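Local coordinates for DNA damage response protein Rtt109, putative (Neosartorya fumigata, PDB 5ZB9) that probably transfers acetyl groups from acetyl-CoA to lysine side chains of histones, histone H3 among them, at residues L38-P43 with V256-D261; P43-E48 with M334-V339; A84-I89 with G131-V136. All coordinates share one frame; numbering follows the deposited sequence.

In the fold
The loop after strand 22-35 comes first and serves two contacts in turn. Residues 38-43 start interaction 1, and residues 43-48, which share P43 with them, start interaction 2. Residues 84-89, at the start of strand 86-96, then open interaction 3, which residues 131-136 close after helix 111-127. Interaction 1 closes later, at the 256-261 loop before helix 266-272. Interaction 2 closes last, in the loop after strand 317-324. Interactions 1 and 2 therefore cross along the chain, while interaction 3 falls within the span of both. The three touch in space: L38 and F259 pack on T88, M334 and T335 meet H85, and P42 lies against R338. A partly buried and a surface loop contact thus adjoin one strand pair of the central sheet.

Interaction 1: L38-P43 with V256-D261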
ATOM      1  N   LEU A  38       3.628  11.133   8.212  1.00 24.55           N
ATOM      2  CA  LEU A  38       2.551  10.169   8.384  1.00 30.35           C
ATOM      3  C   LEU A  38       1.942  10.257   9.782  1.00 27.69           C
ATOM      4  O   LEU A  38       0.739  10.074   9.959  1.00 29.37           O
ATOM      5  CB  LEU A  38       3.058   8.748   8.123  1.00 25.04           C
ATOM      6  CG  LEU A  38       3.322   8.392   6.664  1.00 26.00           C
ATOM      7  CD1 LEU A  38       3.872   6.982   6.548  1.00 26.28           C
ATOM      8  CD2 LEU A  38       2.051   8.545   5.844  1.00 27.43           C
ATOM      9  N   PHE A  39       2.778  10.528  10.774  1.00 24.77           N
ATOM     10  CA  PHE A  39       2.298  10.663  12.145  1.00 30.51           C
ATOM     11  C   PHE A  39       2.336  12.113  12.615  1.00 31.93           C
ATOM     12  O   PHE A  39       3.323  12.815  12.400  1.00 35.30           O
ATOM     13  CB  PHE A  39       3.127   9.798  13.089  1.00 30.60           C
ATOM     14  CG  PHE A  39       3.070   8.340  12.772  1.00 30.31           C
ATOM     15  CD1 PHE A  39       2.135   7.523  13.384  1.00 28.08           C
ATOM     16  CD2 PHE A  39       3.948   7.782  11.852  1.00 30.55           C
ATOM     17  CE1 PHE A  39       2.076   6.174  13.088  1.00 31.22           C
ATOM     18  CE2 PHE A  39       3.899   6.436  11.552  1.00 24.75           C
ATOM     19  CZ  PHE A  39       2.965   5.630  12.169  1.00 30.02           C
ATOM     20  N   ALA A  40       1.258  12.555  13.249  1.00 29.11           N
ATOM     21  CA  ALA A  40       1.234  13.870  13.881  1.00 31.53           C
ATOM     22  C   ALA A  40       2.228  13.919  15.046  1.00 33.38           C
ATOM     23  O   ALA A  40       2.392  12.935  15.781  1.00 27.09           O
ATOM     24  CB  ALA A  40      -0.171  14.211  14.361  1.00 24.52           C
ATOM     25  N   ALA A  41       2.894  15.063  15.199  1.00 29.99           N
ATOM     26  CA  ALA A  41       3.852  15.261  16.286  1.00 32.70           C
ATOM     27  C   ALA A  41       3.143  15.410  17.618  1.00 29.54           C
ATOM     28  O   ALA A  41       2.074  16.017  17.692  1.00 32.82           O
ATOM     29  CB  ALA A  41       4.721  16.484  16.021  1.00 37.54           C
ATOM     30  N   PRO A  42       3.732  14.849  18.680  1.00 30.50           N
ATOM     31  CA  PRO A  42       3.217  15.052  20.037  1.00 34.09           C
ATOM     32  C   PRO A  42       3.443  16.499  20.458  1.00 39.36           C
ATOM     33  O   PRO A  42       4.251  17.182  19.824  1.00 38.93           O
ATOM     34  CB  PRO A  42       4.055  14.088  20.891  1.00 31.53           C
ATOM     35  CG  PRO A  42       4.850  13.267  19.924  1.00 42.30           C
ATOM     36  CD  PRO A  42       4.973  14.064  18.674  1.00 33.13           C
ATOM     37  N   PRO A  43       2.744  16.967  21.502  1.00 46.83           N
ATOM     38  CA  PRO A  43       2.963  18.349  21.956  1.00 44.13           C
ATOM     39  C   PRO A  43       4.427  18.615  22.308  1.00 42.58           C
ATOM     40  O   PRO A  43       5.053  17.803  22.991  1.00 42.00           O
ATOM     41  CB  PRO A  43       2.072  18.461  23.197  1.00 42.56           C
ATOM     42  CG  PRO A  43       1.763  17.048  23.599  1.00 43.19           C
ATOM     43  CD  PRO A  43       1.761  16.256  22.336  1.00 41.32           C
ATOM     44  N   VAL A 256      -1.544   6.973  14.999  1.00 30.20           N
ATOM     45  CA  VAL A 256      -2.146   6.419  13.780  1.00 27.14           C
ATOM     46  C   VAL A 256      -1.641   7.125  12.518  1.00 26.71           C
ATOM     47  O   VAL A 256      -1.607   8.349  12.466  1.00 29.13           O
ATOM     48  CB  VAL A 256      -3.676   6.531  13.831  1.00 25.35           C
ATOM     49  CG1 VAL A 256      -4.302   5.880  12.614  1.00 22.02           C
ATOM     50  CG2 VAL A 256      -4.207   5.907  15.107  1.00 22.86           C
ATOM     51  N   PRO A 257      -1.245   6.361  11.490  1.00 27.37           N
ATOM     52  CA  PRO A 257      -0.689   7.040  10.312  1.00 25.46           C
ATOM     53  C   PRO A 257      -1.763   7.687   9.438  1.00 25.43           C
ATOM     54  O   PRO A 257      -2.857   7.151   9.311  1.00 27.37           O
ATOM     55  CB  PRO A 257       0.022   5.909   9.566  1.00 26.96           C
ATOM     56  CG  PRO A 257      -0.738   4.682   9.948  1.00 22.02           C
ATOM     57  CD  PRO A 257      -1.212   4.893  11.357  1.00 22.68           C
ATOM     58  N   ARG A 258      -1.446   8.827   8.837  1.00 26.21           N
ATOM     59  CA  ARG A 258      -2.419   9.573   8.044  1.00 26.38           C
ATOM     60  C   ARG A 258      -2.139   9.494   6.539  1.00 25.54           C
ATOM     61  O   ARG A 258      -1.323  10.238   6.008  1.00 29.69           O
ATOM     62  CB  ARG A 258      -2.449  11.029   8.514  1.00 28.32           C
ATOM     63  CG  ARG A 258      -2.931  11.173   9.956  1.00 26.67           C
ATOM     64  CD  ARG A 258      -2.340  12.380  10.666  1.00 30.69           C
ATOM     65  NE  ARG A 258      -2.762  12.447  12.066  1.00 27.90           N
ATOM     66  CZ  ARG A 258      -3.778  13.184  12.507  1.00 26.48           C
ATOM     67  NH1 ARG A 258      -4.482  13.929  11.663  1.00 23.94           N
ATOM     68  NH2 ARG A 258      -4.094  13.175  13.795  1.00 22.86           N
ATOM     69  N   PHE A 259      -2.831   8.580   5.863  1.00 27.54           N
ATOM     70  CA  PHE A 259      -2.670   8.360   4.426  1.00 25.11           C
ATOM     71  C   PHE A 259      -3.759   9.084   3.631  1.00 25.67           C
ATOM     72  O   PHE A 259      -4.828   9.369   4.174  1.00 26.68           O
ATOM     73  CB  PHE A 259      -2.711   6.857   4.114  1.00 26.03           C
ATOM     74  CG  PHE A 259      -1.579   6.077   4.711  1.00 22.80           C
ATOM     75  CD1 PHE A 259      -0.286   6.222   4.225  1.00 24.69           C
ATOM     76  CD2 PHE A 259      -1.806   5.185   5.748  1.00 22.69           C
ATOM     77  CE1 PHE A 259       0.765   5.502   4.771  1.00 22.08           C
ATOM     78  CE2 PHE A 259      -0.758   4.454   6.299  1.00 23.46           C
ATOM     79  CZ  PHE A 259       0.530   4.614   5.807  1.00 23.28           C
ATOM     80  N   PRO A 260      -3.495   9.371   2.340  1.00 27.60           N
ATOM     81  CA  PRO A 260      -4.484   9.986   1.437  1.00 27.07           C
ATOM     82  C   PRO A 260      -5.768   9.168   1.282  1.00 33.71           C
ATOM     83  O   PRO A 260      -5.697   7.954   1.071  1.00 30.38           O
ATOM     84  CB  PRO A 260      -3.758  10.043   0.092  1.00 21.87           C
ATOM     85  CG  PRO A 260      -2.333   9.870   0.392  1.00 24.22           C
ATOM     86  CD  PRO A 260      -2.208   9.126   1.666  1.00 23.66           C
ATOM     87  N   ASP A 261      -6.917   9.835   1.384  1.00 37.07           N
ATOM     88  CA  ASP A 261      -8.226   9.239   1.103  1.00 32.35           C
ATOM     89  C   ASP A 261      -8.580   8.060   2.013  1.00 31.76           C
ATOM     90  O   ASP A 261      -9.509   7.315   1.729  1.00 41.13           O
ATOM     91  CB  ASP A 261      -8.299   8.798  -0.366  1.00 42.92           C
ATOM     92  CG  ASP A 261      -7.953   9.928  -1.335  1.00 64.37           C
ATOM     93  OD1 ASP A 261      -8.207  11.103  -0.992  1.00 64.29           O
ATOM     94  OD2 ASP A 261      -7.424   9.643  -2.436  1.00 76.38           O
TER
HETATM   95  O   HOH W   1      -1.041  10.702  13.447  1.00 29.91           O
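A40 and R258 meet round one ordered water, gripped by three groups. The water accepts from A40 N at 3.0 Å and from R258 NE at 2.8 Å. It donates to V256 O at 2.6 Å. It sits in the guanidinium plane, at the edge of the group.

The direct hydrogen bond runs from R258 N to L38 O at 2.8 Å. It uses a carbonyl lone pair and is bent, with 148° at the hydrogen. P257 CA adds a CH···O contact to the same oxygen. The R258 side chain then passes L38 O and reaches A40, whose CB is 3.9 Å from R258 NE. NH1 forms a salt bridge with D272, and NH2 bonds to R253 O.

The remaining contacts are apolar. With CG beside the backbone N (chi1 -73°), the L38 branch swings toward F259, and L38 CD2 comes within 3.5 Å of F259 CE1. F259 itself stacks with F90. F39 runs alongside P257 and points the same way. P257 lies over one face of the F39 ring, toward its rim, and F39 CE1 is 3.9 Å from P257 CD.

Two loops without strand pairing are thus joined by one backbone bond, one shared water and the apolar contacts of L38 and F39. The charge of R258 is probably balanced mainly by D272.

Interaction 2: P43-E48 with M334-V339; sequences PGEEPE and MTSSRV
R338 and E45 form the short salt bridge of this contact, with R338 NE 2.7 Å from E45 OE1. The bond is fairly straight, 162° at the hydrogen. E45 OE1 lies near the guanidinium plane, but the donor comes from well above the carboxylate plane. A bend at chi3 of R338 (-61°) turns the guanidinium off the line of its chain. R338 NH1 also forms a salt bridge with D246, and its link to E48 OE2 is long at 3.9 Å. E48 has a closer partner in S337: S337 OG donates to E48 OE1 at 2.8 Å, again from above the carboxylate plane.

One backbone bond joins the loops. E46 N donates to V339 O at 3.0 Å, almost straight.

S336 OG accepts from R338 N at 3.2 Å. The same oxygen sits over the centre of one guanidinium face. Further out, the aliphatic part of R338 lies against E48 and the E46 carbonyl: R338 CG is 3.5 Å from E48 CG and 3.3 Å from E46 O.

This is a surface contact between two irregular loops of the acetyltransferase domain. E45, E48 and R338 make a salt-bridge network, with the E48 link long, beside an ST turn formed by S336 and R338.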
ATOM      1  N   PRO A  43       2.744  16.967  21.502  1.00 46.83           N
ATOM      2  CA  PRO A  43       2.963  18.349  21.956  1.00 44.13           C
ATOM      3  C   PRO A  43       4.427  18.615  22.308  1.00 42.58           C
ATOM      4  O   PRO A  43       5.053  17.803  22.991  1.00 42.00           O
ATOM      5  CB  PRO A  43       2.072  18.461  23.197  1.00 42.56           C
ATOM      6  CG  PRO A  43       1.763  17.048  23.599  1.00 43.19           C
ATOM      7  CD  PRO A  43       1.761  16.256  22.336  1.00 41.32           C
ATOM      8  N   GLY A  44       4.969  19.723  21.812  1.00 38.61           N
ATOM      9  CA  GLY A  44       6.324  20.117  22.146  1.00 48.84           C
ATOM     10  C   GLY A  44       7.410  19.598  21.220  1.00 59.62           C
ATOM     11  O   GLY A  44       8.593  19.872  21.430  1.00 59.60           O
ATOM     12  N   GLU A  45       7.020  18.845  20.197  1.00 55.19           N
ATOM     13  CA  GLU A  45       7.992  18.303  19.260  1.00 45.50           C
ATOM     14  C   GLU A  45       7.637  18.677  17.831  1.00 49.42           C
ATOM     15  O   GLU A  45       6.500  19.044  17.534  1.00 50.99           O
ATOM     16  CB  GLU A  45       8.087  16.785  19.405  1.00 50.56           C
ATOM     17  CG  GLU A  45       8.128  16.315  20.849  1.00 49.60           C
ATOM     18  CD  GLU A  45       8.744  14.944  21.003  1.00 56.83           C
ATOM     19  OE1 GLU A  45       9.539  14.551  20.123  1.00 70.01           O
ATOM     20  OE2 GLU A  45       8.440  14.258  22.002  1.00 60.84           O
ATOM     21  N   GLU A  46       8.622  18.605  16.947  1.00 48.50           N
ATOM     22  CA  GLU A  46       8.380  18.825  15.532  1.00 47.07           C
ATOM     23  C   GLU A  46       8.067  17.491  14.856  1.00 45.38           C
ATOM     24  O   GLU A  46       8.435  16.431  15.370  1.00 44.78           O
ATOM     25  CB  GLU A  46       9.590  19.501  14.877  1.00 54.84           C
ATOM     26  CG  GLU A  46       9.781  20.963  15.278  1.00 59.95           C
ATOM     27  CD  GLU A  46       8.590  21.838  14.905  1.00 73.10           C
ATOM     28  OE1 GLU A  46       8.082  21.709  13.769  1.00 66.17           O
ATOM     29  OE2 GLU A  46       8.159  22.654  15.753  1.00 82.04           O
ATOM     30  N   PRO A  47       7.362  17.536  13.715  1.00 41.04           N
ATOM     31  CA  PRO A  47       7.081  16.326  12.934  1.00 38.57           C
ATOM     32  C   PRO A  47       8.359  15.698  12.389  1.00 41.18           C
ATOM     33  O   PRO A  47       9.340  16.409  12.173  1.00 42.92           O
ATOM     34  CB  PRO A  47       6.208  16.839  11.785  1.00 37.96           C
ATOM     35  CG  PRO A  47       5.685  18.145  12.244  1.00 42.58           C
ATOM     36  CD  PRO A  47       6.729  18.727  13.128  1.00 35.53           C
ATOM     37  N   GLU A  48       8.350  14.389  12.164  1.00 39.27           N
ATOM     38  CA  GLU A  48       9.510  13.735  11.583  1.00 37.62           C
ATOM     39  C   GLU A  48       9.685  14.180  10.145  1.00 36.83           C
ATOM     40  O   GLU A  48       8.711  14.323   9.409  1.00 38.85           O
ATOM     41  CB  GLU A  48       9.386  12.210  11.664  1.00 40.96           C
ATOM     42  CG  GLU A  48       9.280  11.702  13.086  1.00 54.91           C
ATOM     43  CD  GLU A  48       9.632  10.238  13.226  1.00 65.55           C
ATOM     44  OE1 GLU A  48      10.162   9.656  12.255  1.00 73.54           O
ATOM     45  OE2 GLU A  48       9.381   9.670  14.314  1.00 71.55           O
ATOM     46  N   MET A 334      10.161   1.032  17.963  1.00 57.14           N
ATOM     47  CA  MET A 334      10.463   2.114  17.030  1.00 54.22           C
ATOM     48  C   MET A 334      11.167   3.267  17.752  1.00 64.66           C
ATOM     49  O   MET A 334      10.895   3.528  18.925  1.00 65.61           O
ATOM     50  CB  MET A 334       9.169   2.599  16.357  1.00 48.20           C
ATOM     51  CG  MET A 334       9.309   3.818  15.437  1.00 54.01           C
ATOM     52  SD  MET A 334      10.499   3.638  14.085  1.00 62.85           S
ATOM     53  CE  MET A 334       9.729   2.394  13.051  1.00 38.67           C
ATOM     54  N   THR A 335      12.089   3.938  17.062  1.00 64.15           N
ATOM     55  CA  THR A 335      12.783   5.082  17.648  1.00 66.53           C
ATOM     56  C   THR A 335      12.390   6.388  16.942  1.00 65.13           C
ATOM     57  O   THR A 335      12.013   6.389  15.769  1.00 63.25           O
ATOM     58  CB  THR A 335      14.325   4.897  17.613  1.00 64.54           C
ATOM     59  OG1 THR A 335      14.784   4.825  16.258  1.00 69.31           O
ATOM     60  CG2 THR A 335      14.732   3.624  18.348  1.00 62.20           C
ATOM     61  N   SER A 336      12.474   7.493  17.678  1.00 72.46           N
ATOM     62  CA  SER A 336      12.047   8.807  17.197  1.00 73.48           C
ATOM     63  C   SER A 336      13.156   9.568  16.452  1.00 73.84           C
ATOM     64  O   SER A 336      14.321   9.546  16.859  1.00 66.00           O
ATOM     65  CB  SER A 336      11.542   9.643  18.382  1.00 70.54           C
ATOM     66  OG  SER A 336      11.194  10.960  17.994  1.00 74.89           O
ATOM     67  N   SER A 337      12.786  10.238  15.360  1.00 73.50           N
ATOM     68  CA  SER A 337      13.711  11.111  14.636  1.00 75.80           C
ATOM     69  C   SER A 337      13.301  12.580  14.790  1.00 74.99           C
ATOM     70  O   SER A 337      13.837  13.457  14.109  1.00 73.40           O
ATOM     71  CB  SER A 337      13.783  10.729  13.147  1.00 69.25           C
ATOM     72  OG  SER A 337      12.565  10.997  12.463  1.00 62.76           O
ATOM     73  N   ARG A 338      12.353  12.834  15.690  1.00 70.96           N
ATOM     74  CA  ARG A 338      11.845  14.184  15.938  1.00 75.12           C
ATOM     75  C   ARG A 338      12.869  15.075  16.636  1.00 85.90           C
ATOM     76  O   ARG A 338      13.726  14.590  17.383  1.00 86.24           O
ATOM     77  CB  ARG A 338      10.568  14.136  16.788  1.00 71.50           C
ATOM     78  CG  ARG A 338       9.412  13.368  16.170  1.00 65.11           C
ATOM     79  CD  ARG A 338       8.154  13.459  17.022  1.00 57.63           C
ATOM     80  NE  ARG A 338       8.331  12.891  18.362  1.00 69.38           N
ATOM     81  CZ  ARG A 338       8.169  11.604  18.672  1.00 67.45           C
ATOM     82  NH1 ARG A 338       7.835  10.720  17.737  1.00 59.60           N
ATOM     83  NH2 ARG A 338       8.348  11.200  19.925  1.00 63.34           N
ATOM     84  N   VAL A 339      12.765  16.379  16.393  1.00 83.83           N
ATOM     85  CA  VAL A 339      13.565  17.370  17.110  1.00 86.34           C
ATOM     86  C   VAL A 339      12.647  18.208  18.005  1.00 84.88           C
ATOM     87  O   VAL A 339      11.480  18.438  17.667  1.00 73.30           O
ATOM     88  CB  VAL A 339      14.343  18.287  16.141  1.00 83.54           C
ATOM     89  CG1 VAL A 339      15.444  19.035  16.880  1.00 83.97           C
ATOM     90  CG2 VAL A 339      14.934  17.471  14.996  1.00 78.86           C
TER

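Interaction 3: A84-I89 with G131-V136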
ATOM      1  N   ALA A  84      13.818   8.621   8.896  1.00 39.99           N
ATOM      2  CA  ALA A  84      15.094   8.066   9.302  1.00 36.56           C
ATOM      3  C   ALA A  84      14.913   6.643   9.816  1.00 39.31           C
ATOM      4  O   ALA A  84      15.819   5.823   9.687  1.00 42.68           O
ATOM      5  CB  ALA A  84      15.740   8.934  10.349  1.00 32.78           C
ATOM      6  N   HIS A  85      13.739   6.337  10.368  1.00 36.93           N
ATOM      7  CA  HIS A  85      13.551   5.044  11.035  1.00 42.19           C
ATOM      8  C   HIS A  85      12.467   4.128  10.455  1.00 34.62           C
ATOM      9  O   HIS A  85      12.287   3.004  10.932  1.00 33.56           O
ATOM     10  CB  HIS A  85      13.265   5.277  12.519  1.00 43.05           C
ATOM     11  CG  HIS A  85      14.388   5.951  13.242  1.00 58.72           C
ATOM     12  ND1 HIS A  85      15.674   5.454  13.244  1.00 56.43           N
ATOM     13  CD2 HIS A  85      14.422   7.091  13.972  1.00 60.96           C
ATOM     14  CE1 HIS A  85      16.450   6.255  13.951  1.00 59.30           C
ATOM     15  NE2 HIS A  85      15.715   7.255  14.404  1.00 65.01           N
ATOM     16  N   LEU A  86      11.764   4.583   9.423  1.00 32.94           N
ATOM     17  CA  LEU A  86      10.714   3.764   8.825  1.00 28.91           C
ATOM     18  C   LEU A  86      10.569   3.996   7.327  1.00 30.61           C
ATOM     19  O   LEU A  86      10.541   5.141   6.869  1.00 27.76           O
ATOM     20  CB  LEU A  86       9.375   4.037   9.513  1.00 25.88           C
ATOM     21  CG  LEU A  86       8.170   3.187   9.107  1.00 27.44           C
ATOM     22  CD1 LEU A  86       8.383   1.705   9.448  1.00 20.38           C
ATOM     23  CD2 LEU A  86       6.905   3.725   9.767  1.00 20.46           C
ATOM     24  N   THR A  87      10.498   2.899   6.570  1.00 28.39           N
ATOM     25  CA  THR A  87      10.043   2.940   5.183  1.00 26.77           C
ATOM     26  C   THR A  87       8.605   2.436   5.129  1.00 26.63           C
ATOM     27  O   THR A  87       8.296   1.362   5.649  1.00 23.71           O
ATOM     28  CB  THR A  87      10.902   2.077   4.238  1.00 29.33           C
ATOM     29  OG1 THR A  87      12.265   2.500   4.289  1.00 34.83           O
ATOM     30  CG2 THR A  87      10.394   2.197   2.798  1.00 24.13           C
ATOM     31  N   THR A  88       7.729   3.209   4.499  1.00 26.98           N
ATOM     32  CA  THR A  88       6.340   2.798   4.368  1.00 25.15           C
ATOM     33  C   THR A  88       5.928   2.707   2.915  1.00 22.08           C
ATOM     34  O   THR A  88       5.969   3.692   2.186  1.00 24.41           O
ATOM     35  CB  THR A  88       5.390   3.759   5.100  1.00 22.56           C
ATOM     36  OG1 THR A  88       5.728   3.785   6.489  1.00 25.74           O
ATOM     37  CG2 THR A  88       3.948   3.288   4.952  1.00 23.07           C
ATOM     38  N   ILE A  89       5.530   1.512   2.505  1.00 18.16           N
ATOM     39  CA  ILE A  89       5.005   1.300   1.173  1.00 18.38           C
ATOM     40  C   ILE A  89       3.471   1.213   1.215  1.00 21.92           C
ATOM     41  O   ILE A  89       2.898   0.230   1.691  1.00 19.03           O
ATOM     42  CB  ILE A  89       5.610   0.045   0.555  1.00 22.20           C
ATOM     43  CG1 ILE A  89       7.137   0.196   0.491  1.00 23.41           C
ATOM     44  CG2 ILE A  89       5.049  -0.194  -0.830  1.00 16.49           C
ATOM     45  CD1 ILE A  89       7.830  -0.974  -0.148  1.00 26.64           C
ATOM     46  N   GLY A 131      19.013  -2.276   8.375  1.00 31.70           N
ATOM     47  CA  GLY A 131      18.698  -1.890   9.737  1.00 32.07           C
ATOM     48  C   GLY A 131      17.437  -1.056   9.930  1.00 39.83           C
ATOM     49  O   GLY A 131      17.078  -0.741  11.062  1.00 46.91           O
ATOM     50  N   VAL A 132      16.759  -0.699   8.842  1.00 33.42           N
ATOM     51  CA  VAL A 132      15.559   0.131   8.937  1.00 33.26           C
ATOM     52  C   VAL A 132      14.273  -0.662   8.704  1.00 32.61           C
ATOM     53  O   VAL A 132      14.095  -1.287   7.658  1.00 35.22           O
ATOM     54  CB  VAL A 132      15.609   1.292   7.935  1.00 35.87           C
ATOM     55  CG1 VAL A 132      14.304   2.089   7.974  1.00 30.84           C
ATOM     56  CG2 VAL A 132      16.808   2.185   8.224  1.00 26.21           C
ATOM     57  N   ARG A 133      13.383  -0.631   9.691  1.00 29.00           N
ATOM     58  CA  ARG A 133      12.071  -1.262   9.583  1.00 25.56           C
ATOM     59  C   ARG A 133      11.312  -0.792   8.334  1.00 28.28           C
ATOM     60  O   ARG A 133      11.321   0.399   7.999  1.00 23.80           O
ATOM     61  CB  ARG A 133      11.250  -0.977  10.846  1.00 25.43           C
ATOM     62  CG  ARG A 133       9.912  -1.686  10.897  1.00 28.74           C
ATOM     63  CD  ARG A 133       9.271  -1.575  12.268  1.00 25.61           C
ATOM     64  NE  ARG A 133       9.824  -2.541  13.210  1.00 31.09           N
ATOM     65  CZ  ARG A 133      10.353  -2.226  14.388  1.00 37.79           C
ATOM     66  NH1 ARG A 133      10.400  -0.958  14.778  1.00 36.84           N
ATOM     67  NH2 ARG A 133      10.830  -3.179  15.178  1.00 39.14           N
ATOM     68  N   LEU A 134      10.686  -1.737   7.632  1.00 22.30           N
ATOM     69  CA  LEU A 134       9.883  -1.423   6.451  1.00 21.90           C
ATOM     70  C   LEU A 134       8.453  -1.949   6.599  1.00 27.77           C
ATOM     71  O   LEU A 134       8.229  -3.072   7.063  1.00 25.46           O
ATOM     72  CB  LEU A 134      10.520  -2.000   5.188  1.00 27.78           C
ATOM     73  CG  LEU A 134       9.828  -1.642   3.867  1.00 30.97           C
ATOM     74  CD1 LEU A 134      10.861  -1.489   2.775  1.00 28.14           C
ATOM     75  CD2 LEU A 134       8.778  -2.677   3.454  1.00 22.16           C
ATOM     76  N   MET A 135       7.490  -1.135   6.184  1.00 25.84           N
ATOM     77  CA  MET A 135       6.081  -1.485   6.300  1.00 22.33           C
ATOM     78  C   MET A 135       5.348  -1.410   4.959  1.00 23.91           C
ATOM     79  O   MET A 135       5.520  -0.455   4.196  1.00 21.72           O
ATOM     80  CB  MET A 135       5.401  -0.563   7.311  1.00 26.00           C
ATOM     81  CG  MET A 135       3.908  -0.749   7.391  1.00 31.40           C
ATOM     82  SD  MET A 135       3.168   0.150   8.762  1.00 38.35           S
ATOM     83  CE  MET A 135       3.139   1.816   8.113  1.00 22.08           C
ATOM     84  N   VAL A 136       4.545  -2.429   4.669  1.00 20.30           N
ATOM     85  CA  VAL A 136       3.600  -2.351   3.566  1.00 18.90           C
ATOM     86  C   VAL A 136       2.217  -2.165   4.156  1.00 20.41           C
ATOM     87  O   VAL A 136       1.822  -2.889   5.065  1.00 20.34           O
ATOM     88  CB  VAL A 136       3.625  -3.601   2.668  1.00 21.78           C
ATOM     89  CG1 VAL A 136       2.604  -3.465   1.540  1.00 17.55           C
ATOM     90  CG2 VAL A 136       5.011  -3.814   2.107  1.00 18.70           C
TER
HETATM   91  O   HOH W   2      13.895   0.909  12.265  1.00 35.50           O
HETATM   92  O   HOH W   3      13.838  -0.284   5.087  1.00 30.86           O
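T87 and its neighbours pair with R133 to M135 through three backbone hydrogen bonds. T87 N donates to R133 O at 3.0 Å. T87 O accepts from M135 N at 2.7 Å. I89 N donates to M135 O at 2.6 Å. All three are close to straight. The strands run parallel, 17° apart, with T87 opposite L134, T88 opposite M135 and I89 opposite V136.

CH···O contacts reinforce the ladder. T87 O also receives L134 CA, and M135 O receives T88 CA. Each of these two carbonyls is thus met by an amide and a CA from the other strand.

Waters serve the start of the pair. One accepts from R133 N and donates to H85 O, linking groups too far apart to bond directly. Another donates to V132 O and lies 3.3 Å from T87 OG1. The T87 hydroxyl also bonds to R129.

Side chains pack on both faces of the sheet. On one face, T88 and M135 lie side by side, with M135 CE 3.6 Å from T88 CG2. The bend at M135 chi3 (78°) brings the methyl there. L86 CD1 packs by R133 CG, while the R133 guanidinium turns away to N324 and V332 O. On the other face, T87 CG2 touches L134 CD1 at 3.7 Å. I89 CD1 reaches L134 CD2 at 4.1 Å. I89, L134 and V136 all meet V124 of helix 111-127. Near the start of the strands, V132 CG1 packs against the H85 carbonyl.

Strand 86-96, helix 111-127 and strand 133-140 form a beta-alpha-beta unit, and this contact is the beginning of its parallel strand pair. It lies in the central sheet of the acetyltransferase fold. The V136 side chain is about 11 Å from that of W168, a CoA-binding residue, though no CoA is bound here.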